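Local coordinates for protein Beta/alpha-amylase (Paenibacillus polymyxa, PDB 3VOC) that hydrolyses starch, its family 14 beta-amylase domain, the part in this model, releasing successive maltose units from the non-reducing ends of alpha-1,4-glucan chains, at residues Asp134-Lys148 with Ile260-Phe272. Numbering follows the deposited sequence.
Sequences DELYASFAENFAGYK and IGAAAHKNFDSVF. With CA (calcium ion), chain B.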
ATOM      1  N   ASP A 134      13.117  10.893  -1.623  1.00 16.63           N
ATOM      2  CA  ASP A 134      13.982  11.276  -2.754  1.00 17.42           C
ATOM      3  C   ASP A 134      15.432  10.830  -2.497  1.00 17.11           C
ATOM      4  O   ASP A 134      16.055  10.212  -3.369  1.00 16.88           O
ATOM      5  CB  ASP A 134      13.870  12.795  -2.995  1.00 18.32           C
ATOM      6  CG  ASP A 134      14.567  13.265  -4.275  1.00 21.22           C
ATOM      7  OD1 ASP A 134      14.808  12.464  -5.198  1.00 23.02           O
ATOM      8  OD2 ASP A 134      14.851  14.473  -4.355  1.00 25.97           O
ATOM      9  N   GLU A 135      15.967  11.119  -1.306  1.00 16.52           N
ATOM     10  CA  GLU A 135      17.321  10.666  -0.949  1.00 16.22           C
ATOM     11  C   GLU A 135      17.447   9.142  -0.954  1.00 16.12           C
ATOM     12  O   GLU A 135      18.465   8.601  -1.387  1.00 15.89           O
ATOM     13  CB  GLU A 135      17.729  11.164   0.441  1.00 16.22           C
ATOM     14  CG  GLU A 135      17.778  12.689   0.589  1.00 16.33           C
ATOM     15  CD  GLU A 135      17.916  13.114   2.042  1.00 17.12           C
ATOM     16  OE1 GLU A 135      17.405  12.404   2.945  1.00 15.87           O
ATOM     17  OE2 GLU A 135      18.531  14.170   2.285  1.00 18.66           O
ATOM     18  N   LEU A 136      16.422   8.458  -0.438  1.00 15.42           N
ATOM     19  CA  LEU A 136      16.459   6.993  -0.351  1.00 14.84           C
ATOM     20  C   LEU A 136      16.392   6.357  -1.752  1.00 14.96           C
ATOM     21  O   LEU A 136      17.099   5.373  -2.046  1.00 14.84           O
ATOM     22  CB  LEU A 136      15.311   6.490   0.541  1.00 15.03           C
ATOM     23  CG  LEU A 136      15.102   4.971   0.625  1.00 14.91           C
ATOM     24  CD1 LEU A 136      16.307   4.327   1.297  1.00 15.46           C
ATOM     25  CD2 LEU A 136      13.830   4.652   1.386  1.00 15.83           C
ATOM     26  N   TYR A 137      15.552   6.915  -2.622  1.00 14.16           N
ATOM     27  CA  TYR A 137      15.423   6.385  -3.988  1.00 14.02           C
ATOM     28  C   TYR A 137      16.726   6.620  -4.755  1.00 14.35           C
ATOM     29  O   TYR A 137      17.178   5.763  -5.527  1.00 14.22           O
ATOM     30  CB  TYR A 137      14.252   7.037  -4.733  1.00 14.07           C
ATOM     31  CG  TYR A 137      12.843   6.799  -4.165  1.00 13.78           C
ATOM     32  CD1 TYR A 137      12.589   5.814  -3.219  1.00 13.87           C
ATOM     33  CD2 TYR A 137      11.765   7.563  -4.617  1.00 13.12           C
ATOM     34  CE1 TYR A 137      11.275   5.604  -2.725  1.00 14.30           C
ATOM     35  CE2 TYR A 137      10.461   7.364  -4.139  1.00 14.16           C
ATOM     36  CZ  TYR A 137      10.229   6.392  -3.198  1.00 13.43           C
ATOM     37  OH  TYR A 137       8.950   6.204  -2.736  1.00 15.66           O
ATOM     38  N   ALA A 138      17.319   7.790  -4.545  1.00 14.14           N
ATOM     39  CA  ALA A 138      18.606   8.135  -5.149  1.00 14.42           C
ATOM     40  C   ALA A 138      19.668   7.145  -4.715  1.00 14.56           C
ATOM     41  O   ALA A 138      20.430   6.629  -5.537  1.00 14.25           O
ATOM     42  CB  ALA A 138      19.015   9.582  -4.754  1.00 14.82           C
ATOM     43  N   SER A 139      19.719   6.874  -3.413  1.00 14.12           N
ATOM     44  CA  SER A 139      20.687   5.934  -2.906  1.00 14.39           C
ATOM     45  C   SER A 139      20.461   4.535  -3.473  1.00 14.58           C
ATOM     46  O   SER A 139      21.430   3.857  -3.828  1.00 14.14           O
ATOM     47  CB  SER A 139      20.686   5.886  -1.380  1.00 14.02           C
ATOM     48  OG  SER A 139      21.788   5.115  -0.952  1.00 14.28           O
ATOM     49  N   PHE A 140      19.199   4.103  -3.553  1.00 14.89           N
ATOM     50  CA  PHE A 140      18.910   2.781  -4.120  1.00 15.46           C
ATOM     51  C   PHE A 140      19.389   2.689  -5.559  1.00 15.98           C
ATOM     52  O   PHE A 140      20.040   1.716  -5.962  1.00 16.24           O
ATOM     53  CB  PHE A 140      17.402   2.458  -4.068  1.00 16.01           C
ATOM     54  CG  PHE A 140      17.076   1.110  -4.622  1.00 15.26           C
ATOM     55  CD1 PHE A 140      17.304  -0.048  -3.871  1.00 15.79           C
ATOM     56  CD2 PHE A 140      16.591   0.982  -5.909  1.00 16.02           C
ATOM     57  CE1 PHE A 140      17.037  -1.323  -4.416  1.00 15.13           C
ATOM     58  CE2 PHE A 140      16.329  -0.280  -6.457  1.00 14.99           C
ATOM     59  CZ  PHE A 140      16.551  -1.426  -5.712  1.00 14.20           C
ATOM     60  N   ALA A 141      19.057   3.714  -6.339  1.00 16.50           N
ATOM     61  CA  ALA A 141      19.407   3.761  -7.745  1.00 17.24           C
ATOM     62  C   ALA A 141      20.922   3.666  -7.912  1.00 17.75           C
ATOM     63  O   ALA A 141      21.420   2.899  -8.739  1.00 17.43           O
ATOM     64  CB  ALA A 141      18.867   5.044  -8.376  1.00 17.54           C
ATOM     65  N   GLU A 142      21.645   4.440  -7.104  1.00 18.53           N
ATOM     66  CA  GLU A 142      23.105   4.457  -7.132  1.00 19.02           C
ATOM     67  C   GLU A 142      23.713   3.101  -6.743  1.00 18.54           C
ATOM     68  O   GLU A 142      24.658   2.620  -7.376  1.00 18.76           O
ATOM     69  CB  GLU A 142      23.608   5.566  -6.197  1.00 19.75           C
ATOM     70  CG  GLU A 142      25.093   5.851  -6.279  1.00 22.84           C
ATOM     71  CD  GLU A 142      25.439   7.209  -5.683  1.00 27.78           C
ATOM     72  OE1 GLU A 142      25.409   7.339  -4.434  1.00 28.38           O
ATOM     73  OE2 GLU A 142      25.727   8.148  -6.471  1.00 29.25           O
ATOM     74  N   ASN A 143      23.150   2.459  -5.728  1.00 17.18           N
ATOM     75  CA  ASN A 143      23.700   1.190  -5.256  1.00 16.79           C
ATOM     76  C   ASN A 143      23.314  -0.037  -6.072  1.00 16.78           C
ATOM     77  O   ASN A 143      24.039  -1.046  -6.077  1.00 16.22           O
ATOM     78  CB  ASN A 143      23.357   0.974  -3.789  1.00 15.96           C
ATOM     79  CG  ASN A 143      24.252   1.780  -2.877  1.00 16.75           C
ATOM     80  OD1 ASN A 143      25.265   1.281  -2.406  1.00 16.59           O
ATOM     81  ND2 ASN A 143      23.900   3.037  -2.653  1.00 15.85           N
ATOM     82  N   PHE A 144      22.179   0.054  -6.758  1.00 16.37           N
ATOM     83  CA  PHE A 144      21.649  -1.080  -7.493  1.00 16.52           C
ATOM     84  C   PHE A 144      21.632  -0.937  -9.008  1.00 16.75           C
ATOM     85  O   PHE A 144      21.112  -1.818  -9.704  1.00 17.23           O
ATOM     86  CB  PHE A 144      20.283  -1.469  -6.929  1.00 16.45           C
ATOM     87  CG  PHE A 144      20.381  -2.126  -5.581  1.00 15.96           C
ATOM     88  CD1 PHE A 144      20.406  -3.510  -5.466  1.00 17.42           C
ATOM     89  CD2 PHE A 144      20.508  -1.352  -4.420  1.00 17.74           C
ATOM     90  CE1 PHE A 144      20.516  -4.117  -4.216  1.00 16.46           C
ATOM     91  CE2 PHE A 144      20.621  -1.962  -3.165  1.00 16.04           C
ATOM     92  CZ  PHE A 144      20.629  -3.333  -3.067  1.00 15.84           C
ATOM     93  N   ALA A 145      22.212   0.152  -9.509  1.00 16.80           N
ATOM     94  CA  ALA A 145      22.371   0.392 -10.948  1.00 17.45           C
ATOM     95  C   ALA A 145      23.032  -0.800 -11.655  1.00 17.70           C
ATOM     96  O   ALA A 145      22.631  -1.168 -12.760  1.00 17.91           O
ATOM     97  CB  ALA A 145      23.179   1.687 -11.191  1.00 18.27           C
ATOM     98  N   GLY A 146      24.021  -1.420 -11.005  1.00 18.15           N
ATOM     99  CA  GLY A 146      24.693  -2.611 -11.571  1.00 18.75           C
ATOM    100  C   GLY A 146      23.823  -3.871 -11.621  1.00 18.63           C
ATOM    101  O   GLY A 146      24.225  -4.892 -12.173  1.00 18.32           O
ATOM    102  N   TYR A 147      22.629  -3.798 -11.035  1.00 18.63           N
ATOM    103  CA  TYR A 147      21.676  -4.911 -11.038  1.00 19.03           C
ATOM    104  C   TYR A 147      20.530  -4.655 -12.018  1.00 18.61           C
ATOM    105  O   TYR A 147      19.477  -5.313 -11.954  1.00 17.81           O
ATOM    106  CB  TYR A 147      21.069  -5.079  -9.641  1.00 20.02           C
ATOM    107  CG  TYR A 147      22.013  -5.649  -8.615  1.00 22.49           C
ATOM    108  CD1 TYR A 147      22.025  -7.014  -8.347  1.00 25.36           C
ATOM    109  CD2 TYR A 147      22.894  -4.826  -7.910  1.00 25.67           C
ATOM    110  CE1 TYR A 147      22.886  -7.553  -7.408  1.00 27.58           C
ATOM    111  CE2 TYR A 147      23.766  -5.359  -6.960  1.00 26.85           C
ATOM    112  CZ  TYR A 147      23.746  -6.725  -6.709  1.00 29.10           C
ATOM    113  OH  TYR A 147      24.606  -7.282  -5.780  1.00 30.80           O
ATOM    114  N   LYS A 148      20.723  -3.698 -12.922  1.00 17.92           N
ATOM    115  CA  LYS A 148      19.629  -3.247 -13.808  1.00 17.62           C
ATOM    116  C   LYS A 148      18.947  -4.396 -14.573  1.00 17.75           C
ATOM    117  O   LYS A 148      17.715  -4.472 -14.627  1.00 17.59           O
ATOM    118  CB  LYS A 148      20.135  -2.137 -14.745  1.00 17.60           C
ATOM    119  CG  LYS A 148      19.283  -1.876 -15.945  1.00 18.74           C
ATOM    120  CD  LYS A 148      19.995  -0.966 -16.929  1.00 23.07           C
ATOM    121  CE  LYS A 148      19.152  -0.794 -18.187  1.00 24.46           C
ATOM    122  NZ  LYS A 148      18.180   0.299 -18.012  1.00 29.07           N
ATOM    123  N   ILE A 260       5.845  11.079  -4.370  1.00 15.59           N
ATOM    124  CA  ILE A 260       6.722   9.900  -4.343  1.00 15.25           C
ATOM    125  C   ILE A 260       6.902   9.320  -5.739  1.00 15.15           C
ATOM    126  O   ILE A 260       7.972   8.829  -6.076  1.00 15.46           O
ATOM    127  CB  ILE A 260       6.285   8.839  -3.291  1.00 15.51           C
ATOM    128  CG1 ILE A 260       4.969   8.158  -3.688  1.00 16.24           C
ATOM    129  CG2 ILE A 260       6.180   9.522  -1.917  1.00 15.80           C
ATOM    130  CD1 ILE A 260       4.486   7.065  -2.705  1.00 17.59           C
ATOM    131  N   GLY A 261       5.860   9.423  -6.559  1.00 14.81           N
ATOM    132  CA  GLY A 261       5.931   8.986  -7.947  1.00 14.28           C
ATOM    133  C   GLY A 261       6.955   9.804  -8.723  1.00 14.87           C
ATOM    134  O   GLY A 261       7.736   9.259  -9.492  1.00 14.82           O
ATOM    135  N   ALA A 262       6.940  11.117  -8.524  1.00 15.32           N
ATOM    136  CA  ALA A 262       7.840  12.008  -9.249  1.00 16.16           C
ATOM    137  C   ALA A 262       9.276  11.771  -8.793  1.00 16.61           C
ATOM    138  O   ALA A 262      10.195  11.739  -9.614  1.00 16.72           O
ATOM    139  CB  ALA A 262       7.418  13.477  -9.050  1.00 16.69           C
ATOM    140  N   ALA A 263       9.468  11.581  -7.482  1.00 16.26           N
ATOM    141  CA  ALA A 263      10.790  11.266  -6.970  1.00 16.27           C
ATOM    142  C   ALA A 263      11.286   9.922  -7.503  1.00 15.93           C
ATOM    143  O   ALA A 263      12.467   9.778  -7.808  1.00 16.16           O
ATOM    144  CB  ALA A 263      10.826  11.293  -5.424  1.00 15.73           C
ATOM    145  N   ALA A 264      10.400   8.939  -7.610  1.00 15.83           N
ATOM    146  CA  ALA A 264      10.820   7.626  -8.113  1.00 15.14           C
ATOM    147  C   ALA A 264      11.206   7.731  -9.583  1.00 15.43           C
ATOM    148  O   ALA A 264      12.250   7.206 -10.010  1.00 15.20           O
ATOM    149  CB  ALA A 264       9.725   6.598  -7.918  1.00 14.58           C
ATOM    150  N   HIS A 265      10.366   8.408 -10.360  1.00 15.31           N
ATOM    151  CA  HIS A 265      10.648   8.596 -11.780  1.00 15.95           C
ATOM    152  C   HIS A 265      11.965   9.315 -11.985  1.00 15.83           C
ATOM    153  O   HIS A 265      12.765   8.930 -12.831  1.00 16.13           O
ATOM    154  CB  HIS A 265       9.512   9.332 -12.488  1.00 15.58           C
ATOM    155  CG  HIS A 265       8.397   8.431 -12.911  1.00 17.25           C
ATOM    156  ND1 HIS A 265       8.523   7.531 -13.950  1.00 18.87           N
ATOM    157  CD2 HIS A 265       7.132   8.295 -12.446  1.00 16.25           C
ATOM    158  CE1 HIS A 265       7.389   6.871 -14.098  1.00 18.26           C
ATOM    159  NE2 HIS A 265       6.531   7.311 -13.195  1.00 16.61           N
ATOM    160  N   LYS A 266      12.195  10.344 -11.183  1.00 16.05           N
ATOM    161  CA  LYS A 266      13.391  11.158 -11.334  1.00 16.76           C
ATOM    162  C   LYS A 266      14.650  10.328 -11.107  1.00 16.62           C
ATOM    163  O   LYS A 266      15.623  10.444 -11.861  1.00 16.44           O
ATOM    164  CB  LYS A 266      13.353  12.345 -10.375  1.00 16.49           C
ATOM    165  CG  LYS A 266      14.575  13.277 -10.489  1.00 20.27           C
ATOM    166  CD  LYS A 266      14.509  14.386  -9.445  1.00 24.07           C
ATOM    167  CE  LYS A 266      14.945  13.872  -8.081  1.00 25.43           C
ATOM    168  NZ  LYS A 266      15.218  14.973  -7.111  1.00 26.80           N
ATOM    169  N   ASN A 267      14.616   9.483 -10.082  1.00 15.67           N
ATOM    170  CA  ASN A 267      15.758   8.654  -9.726  1.00 15.54           C
ATOM    171  C   ASN A 267      15.904   7.356 -10.515  1.00 15.67           C
ATOM    172  O   ASN A 267      17.010   6.831 -10.647  1.00 15.61           O
ATOM    173  CB  ASN A 267      15.722   8.373  -8.225  1.00 15.59           C
ATOM    174  CG  ASN A 267      16.085   9.609  -7.407  1.00 16.77           C
ATOM    175  OD1 ASN A 267      17.207  10.081  -7.479  1.00 17.56           O
ATOM    176  ND2 ASN A 267      15.124  10.155  -6.672  1.00 16.57           N
ATOM    177  N   PHE A 268      14.801   6.829 -11.029  1.00 15.89           N
ATOM    178  CA  PHE A 268      14.824   5.480 -11.605  1.00 16.53           C
ATOM    179  C   PHE A 268      14.761   5.437 -13.115  1.00 16.59           C
ATOM    180  O   PHE A 268      15.247   4.478 -13.712  1.00 16.85           O
ATOM    181  CB  PHE A 268      13.685   4.597 -11.054  1.00 16.51           C
ATOM    182  CG  PHE A 268      13.722   4.389  -9.563  1.00 16.81           C
ATOM    183  CD1 PHE A 268      14.934   4.428  -8.853  1.00 16.06           C
ATOM    184  CD2 PHE A 268      12.543   4.115  -8.868  1.00 15.76           C
ATOM    185  CE1 PHE A 268      14.967   4.234  -7.465  1.00 15.93           C
ATOM    186  CE2 PHE A 268      12.560   3.901  -7.480  1.00 14.47           C
ATOM    187  CZ  PHE A 268      13.765   3.963  -6.774  1.00 16.12           C
ATOM    188  N   ASP A 269      14.129   6.435 -13.734  1.00 17.17           N
ATOM    189  CA  ASP A 269      13.823   6.328 -15.163  1.00 17.93           C
ATOM    190  C   ASP A 269      15.055   6.289 -16.049  1.00 18.23           C
ATOM    191  O   ASP A 269      15.037   5.624 -17.074  1.00 18.66           O
ATOM    192  CB  ASP A 269      12.869   7.426 -15.636  1.00 18.24           C
ATOM    193  CG  ASP A 269      11.432   7.174 -15.202  1.00 19.38           C
ATOM    194  OD1 ASP A 269      11.173   6.171 -14.507  1.00 23.10           O
ATOM    195  OD2 ASP A 269      10.572   8.003 -15.518  1.00 21.77           O
ATOM    196  N   SER A 270      16.114   6.985 -15.658  1.00 19.01           N
ATOM    197  CA  SER A 270      17.355   6.972 -16.456  1.00 20.23           C
ATOM    198  C   SER A 270      18.376   5.921 -15.983  1.00 20.34           C
ATOM    199  O   SER A 270      19.443   5.787 -16.563  1.00 21.01           O
ATOM    200  CB  SER A 270      17.975   8.368 -16.499  1.00 20.45           C
ATOM    201  OG  SER A 270      18.403   8.743 -15.206  1.00 24.24           O
ATOM    202  N   VAL A 271      18.042   5.167 -14.940  1.00 19.83           N
ATOM    203  CA  VAL A 271      18.938   4.143 -14.420  1.00 19.23           C
ATOM    204  C   VAL A 271      18.348   2.779 -14.752  1.00 19.47           C
ATOM    205  O   VAL A 271      19.012   1.934 -15.364  1.00 20.29           O
ATOM    206  CB  VAL A 271      19.162   4.314 -12.895  1.00 19.62           C
ATOM    207  CG1 VAL A 271      19.955   3.146 -12.322  1.00 19.05           C
ATOM    208  CG2 VAL A 271      19.874   5.669 -12.607  1.00 20.55           C
ATOM    209  N   PHE A 272      17.089   2.578 -14.372  1.00 18.75           N
ATOM    210  CA  PHE A 272      16.390   1.326 -14.635  1.00 18.05           C
ATOM    211  C   PHE A 272      15.449   1.427 -15.828  1.00 18.10           C
ATOM    212  O   PHE A 272      15.430   0.539 -16.669  1.00 18.11           O
ATOM    213  CB  PHE A 272      15.637   0.889 -13.382  1.00 17.38           C
ATOM    214  CG  PHE A 272      16.534   0.717 -12.189  1.00 16.91           C
ATOM    215  CD1 PHE A 272      16.484   1.623 -11.130  1.00 14.91           C
ATOM    216  CD2 PHE A 272      17.470  -0.318 -12.156  1.00 15.52           C
ATOM    217  CE1 PHE A 272      17.322   1.470 -10.025  1.00 16.63           C
ATOM    218  CE2 PHE A 272      18.321  -0.476 -11.063  1.00 16.84           C
ATOM    219  CZ  PHE A 272      18.249   0.411  -9.995  1.00 16.35           C
TER
HETATM  220 CA    CA B 501      17.817  10.636   4.271  1.00 17.47          CA
HETATM  221  O   HOH W   1      16.698   9.130   2.871  1.00 14.99           O
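Tyr137 is a knob in a hole made by Ile260, Ala263, Ala264 and Phe268, where two neighbouring outer helices of the beta-amylase TIM barrel pack side by side, the axes of 134-144 and 260-268 at 26°. With CG anti to its carbonyl carbon (chi1 -63°), the tyrosine points its ring edge at the other helix: Ala263 C and Ile260 O lie at that edge, CE2 reaching Ile260 O at 3.5 Å. Phe268 meets it obliquely, planes 43° apart, its CZ 3.7 Å from Tyr137 CB. The Phe268 ring also turns CE1 to the rim of Phe140, the two side chains crossing at about a right angle. Strands 73-79 and 153-156 underlie these aromatics, Ile78 and Leu156 both touching Tyr137.

Toward the solvent side the contact becomes polar. Asp134 OD1 accepts from Asn267 ND2 at 2.8 Å, nearly along its C-O axis and in the amide plane, while Lys266 NZ comes to Asp134 OD2 on the syn side at 2.8 Å, forming a salt bridge. Asn267 ND2 also donates to Ala263 O, one turn back in its own helix, so two bonds fix the amide's rotation and leave Asn267 OD1 against Ala138 CB. With an alanine in place of Asp134 both carboxylate oxygens go, which is likely to leave the Lys266 ammonium without its mate and the Asn267 amide freer to turn. Next door, Glu135 points away from the contact and binds calcium together with Glu48, Asp52, Asn53 and Gln132.

Farther along, Phe272 turns its ring edge to the backbone of Phe144, CE2 3.4 Å from Phe144 O. Val271 CG1 sits over the centre of one face of that ring and touches Ala145 CB. Lys148, bent only at its last torsion, brings NZ above two carbonyl planes, 3.2 Å from Val271 O and 3.1 Å from Phe272 O.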